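Local coordinates for Acarbose/maltose binding protein GacH (Streptomyces glaucescens, PDB 3K01) that binds acarbose and an acarbose homolog as the solute receptor of an ABC transporter, and probably maltose as well, at residues K132-A144 with Q291-Y303. Sequence-based numbering, arbitrary orientation. Where two conformers were deposited one is given.
Sequences KTYAVPQVIDTLA and QGSPQGGWNLSVY
Ser293 OG and Leu143 O share water 2, which bridges them. Pro294 lays its ring against Leu143, CG to CD1 3.7 Å, and both side chains rest on Pro194 of helix 193-198. Thr142, with OG1 turned anti to its backbone N (chi1 -167°), donates to Pro294 O at 2.6 Å from above the carbonyl plane. Gly296 pairs with Asp141 through two bonds, N to Asp141 O and O to Asp141 N; Asp141 OD1 presses on Gly296 CA at 3.1 Å. Gly297 CA comes within 4.1 Å of Ile140 CA and makes a CA-H...O contact with Val139 O. At Trp298 a classic beta bulge shifts the register: O takes Val139 N and, weakly, Gln138 N, while N binds Val139 O. Val139 CG2 sits at the indole edge, in plane, 3.9 Å from CD1. Gln138 runs alongside, its amide 64° from the ring; Arg89 binds OE1 and forms a cation-pi contact with the indole. Leu300 and Val136 exchange two near-straight bonds, Leu300 N to Val136 O being 2.8 Å. Both long strands belong to the mixed sheet of this solute-binding fold; Gly297 and Ile140 approach closely at a residue without a side chain, and Trp298 O serves one well-aligned amide and, weakly, a second at the bulge.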
# COMPACT_ATOMS: atom_id res chain seq x y z
N LYS A 132 17.01 8.62 -9.89
CA LYS A 132 16.35 9.91 -10.18
C LYS A 132 14.96 9.94 -9.56
O LYS A 132 14.36 8.90 -9.31
CB LYS A 132 16.26 10.18 -11.68
CG LYS A 132 17.63 10.41 -12.34
CD LYS A 132 17.49 10.66 -13.82
CE LYS A 132 18.84 10.95 -14.47
NZ LYS A 132 18.69 10.90 -15.95
N THR A 133 14.45 11.14 -9.31
CA THR A 133 13.14 11.31 -8.68
C THR A 133 12.11 11.60 -9.77
O THR A 133 12.31 12.51 -10.61
CB THR A 133 13.19 12.51 -7.73
OG1 THR A 133 14.25 12.29 -6.79
CG2 THR A 133 11.88 12.66 -6.97
N TYR A 134 11.00 10.84 -9.78
CA TYR A 134 9.96 10.99 -10.77
C TYR A 134 8.59 11.26 -10.18
O TYR A 134 7.57 11.16 -10.88
CB TYR A 134 9.90 9.75 -11.67
CG TYR A 134 11.12 9.56 -12.53
CD1 TYR A 134 11.23 10.22 -13.75
CD2 TYR A 134 12.15 8.71 -12.14
CE1 TYR A 134 12.35 10.05 -14.56
CE2 TYR A 134 13.28 8.55 -12.93
CZ TYR A 134 13.36 9.20 -14.12
OH TYR A 134 14.49 9.04 -14.92
N ALA A 135 8.53 11.57 -8.89
CA ALA A 135 7.23 11.84 -8.27
C ALA A 135 7.45 12.60 -6.99
O ALA A 135 8.58 12.71 -6.52
CB ALA A 135 6.45 10.52 -8.00
N VAL A 136 6.34 13.06 -6.42
CA VAL A 136 6.30 13.55 -5.04
C VAL A 136 5.23 12.73 -4.29
O VAL A 136 4.22 12.34 -4.86
CB VAL A 136 5.99 15.06 -4.92
CG1 VAL A 136 7.15 15.87 -5.51
CG2 VAL A 136 4.68 15.43 -5.63
N PRO A 137 5.45 12.47 -2.99
CA PRO A 137 4.48 11.62 -2.26
C PRO A 137 3.19 12.33 -1.94
O PRO A 137 3.16 13.55 -1.72
CB PRO A 137 5.23 11.30 -0.95
CG PRO A 137 6.69 11.60 -1.25
CD PRO A 137 6.59 12.82 -2.14
N GLN A 138 2.12 11.55 -1.87
CA GLN A 138 0.80 12.09 -1.56
C GLN A 138 0.17 11.39 -0.35
O GLN A 138 -0.01 12.01 0.70
CB GLN A 138 -0.11 12.03 -2.77
CG GLN A 138 -1.42 12.76 -2.56
CD GLN A 138 -2.42 12.41 -3.61
OE1 GLN A 138 -2.65 11.22 -3.86
NE2 GLN A 138 -3.03 13.42 -4.27
N VAL A 139 -0.13 10.09 -0.47
CA VAL A 139 -0.70 9.34 0.67
C VAL A 139 -0.03 7.98 0.76
O VAL A 139 0.51 7.46 -0.23
CB VAL A 139 -2.24 9.16 0.55
CG1 VAL A 139 -2.99 10.50 0.63
CG2 VAL A 139 -2.60 8.44 -0.69
N ILE A 140 -0.07 7.40 1.95
CA ILE A 140 0.50 6.06 2.20
C ILE A 140 -0.54 5.15 2.82
O ILE A 140 -1.45 5.62 3.50
CB ILE A 140 1.75 6.17 3.14
CG1 ILE A 140 2.48 4.82 3.35
CG2 ILE A 140 1.40 6.83 4.48
CD1 ILE A 140 3.94 4.99 3.76
N ASP A 141 -0.42 3.85 2.57
CA ASP A 141 -1.17 2.91 3.37
C ASP A 141 -0.38 1.61 3.49
O ASP A 141 0.75 1.48 2.98
CB ASP A 141 -2.60 2.72 2.82
CG ASP A 141 -2.62 2.21 1.41
OD1 ASP A 141 -1.71 1.44 1.02
OD2 ASP A 141 -3.55 2.57 0.66
N THR A 142 -0.93 0.66 4.24
CA THR A 142 -0.26 -0.62 4.48
C THR A 142 -1.28 -1.60 5.02
O THR A 142 -2.46 -1.26 5.17
CB THR A 142 0.92 -0.43 5.47
OG1 THR A 142 1.76 -1.59 5.50
CG2 THR A 142 0.46 -0.11 6.88
N LEU A 143 -0.82 -2.80 5.31
CA LEU A 143 -1.64 -3.81 5.98
C LEU A 143 -1.38 -3.78 7.47
O LEU A 143 -0.31 -3.39 7.91
CB LEU A 143 -1.30 -5.21 5.44
CG LEU A 143 -1.62 -5.47 3.97
CD1 LEU A 143 -1.19 -6.89 3.54
CD2 LEU A 143 -3.11 -5.25 3.66
N ALA A 144 -2.39 -4.24 8.23
CA ALA A 144 -2.35 -4.18 9.69
C ALA A 144 -3.16 -5.35 10.24
O ALA A 144 -3.98 -5.91 9.53
CB ALA A 144 -2.95 -2.85 10.18
N GLN A 291 9.86 -7.85 11.10
CA GLN A 291 8.49 -7.42 11.22
C GLN A 291 8.27 -6.34 10.20
O GLN A 291 8.97 -5.32 10.19
CB GLN A 291 8.22 -6.88 12.62
CG GLN A 291 6.74 -6.56 12.83
CD GLN A 291 6.36 -6.16 14.26
OE1 GLN A 291 5.15 -6.09 14.61
NE2 GLN A 291 7.34 -5.94 15.09
N GLY A 292 7.28 -6.53 9.35
CA GLY A 292 6.98 -5.49 8.38
C GLY A 292 5.76 -5.80 7.57
O GLY A 292 5.37 -6.97 7.42
N SER A 293 5.18 -4.75 6.99
CA SER A 293 3.99 -4.86 6.17
C SER A 293 4.25 -4.15 4.84
O SER A 293 5.06 -3.22 4.77
CB SER A 293 2.79 -4.23 6.90
OG SER A 293 3.14 -2.96 7.41
N PRO A 294 3.61 -4.59 3.77
CA PRO A 294 3.90 -3.97 2.47
C PRO A 294 3.36 -2.56 2.36
O PRO A 294 2.38 -2.18 3.00
CB PRO A 294 3.22 -4.91 1.49
CG PRO A 294 2.05 -5.49 2.30
CD PRO A 294 2.61 -5.67 3.67
N GLN A 295 3.95 -1.79 1.46
CA GLN A 295 3.65 -0.37 1.32
C GLN A 295 2.76 -0.10 0.14
O GLN A 295 3.05 -0.55 -0.97
CB GLN A 295 4.96 0.35 1.05
CG GLN A 295 4.83 1.86 0.85
CD GLN A 295 6.13 2.49 0.46
OE1 GLN A 295 7.18 1.87 0.53
NE2 GLN A 295 6.07 3.77 0.09
N GLY A 296 1.68 0.64 0.36
CA GLY A 296 0.85 1.14 -0.72
C GLY A 296 0.75 2.66 -0.66
O GLY A 296 1.45 3.33 0.11
N GLY A 297 -0.12 3.18 -1.50
CA GLY A 297 -0.38 4.62 -1.51
C GLY A 297 -0.22 5.20 -2.90
O GLY A 297 -0.11 4.50 -3.91
N TRP A 298 -0.20 6.53 -2.92
CA TRP A 298 -0.22 7.30 -4.17
C TRP A 298 0.77 8.43 -4.07
O TRP A 298 0.96 9.02 -3.02
CB TRP A 298 -1.62 7.91 -4.42
CG TRP A 298 -2.68 6.86 -4.68
CD1 TRP A 298 -3.45 6.22 -3.76
CD2 TRP A 298 -3.00 6.28 -5.95
NE1 TRP A 298 -4.26 5.30 -4.38
CE2 TRP A 298 -4.01 5.32 -5.73
CE3 TRP A 298 -2.56 6.52 -7.26
CZ2 TRP A 298 -4.57 4.57 -6.77
CZ3 TRP A 298 -3.11 5.78 -8.30
CH2 TRP A 298 -4.10 4.80 -8.04
N ASN A 299 1.34 8.73 -5.24
CA ASN A 299 2.25 9.83 -5.48
C ASN A 299 1.66 10.67 -6.60
O ASN A 299 0.64 10.33 -7.21
CB ASN A 299 3.62 9.26 -5.87
CG ASN A 299 4.26 8.48 -4.73
OD1 ASN A 299 4.01 8.74 -3.57
ND2 ASN A 299 5.11 7.52 -5.07
N LEU A 300 2.35 11.76 -6.91
CA LEU A 300 2.02 12.61 -8.07
C LEU A 300 3.23 12.76 -8.95
O LEU A 300 4.33 13.04 -8.47
CB LEU A 300 1.59 14.00 -7.61
CG LEU A 300 0.41 13.96 -6.64
CD1 LEU A 300 0.61 14.96 -5.50
CD2 LEU A 300 -0.88 14.14 -7.40
N SER A 301 3.02 12.54 -10.25
CA SER A 301 4.09 12.61 -11.23
C SER A 301 3.72 13.54 -12.36
O SER A 301 2.55 13.83 -12.59
CB SER A 301 4.35 11.21 -11.79
OG SER A 301 4.78 10.36 -10.75
N VAL A 302 4.74 14.01 -13.06
CA VAL A 302 4.59 14.92 -14.18
C VAL A 302 4.89 14.14 -15.46
O VAL A 302 5.89 13.42 -15.52
CB VAL A 302 5.54 16.11 -14.04
CG1 VAL A 302 5.45 17.01 -15.26
CG2 VAL A 302 5.26 16.92 -12.74
N TYR A 303 4.01 14.25 -16.44
CA TYR A 303 4.22 13.61 -17.73
C TYR A 303 5.44 14.17 -18.44
O TYR A 303 5.61 15.40 -18.55
CB TYR A 303 2.96 13.77 -18.55
CG TYR A 303 3.09 13.44 -20.02
CD1 TYR A 303 3.63 12.22 -20.45
CD2 TYR A 303 2.65 14.34 -20.97
CE1 TYR A 303 3.74 11.93 -21.81
CE2 TYR A 303 2.74 14.04 -22.35
CZ TYR A 303 3.28 12.84 -22.74
OH TYR A 303 3.41 12.55 -24.10
O HOH W 1 7.45 13.35 -12.58
O HOH W 2 1.65 -3.35 9.88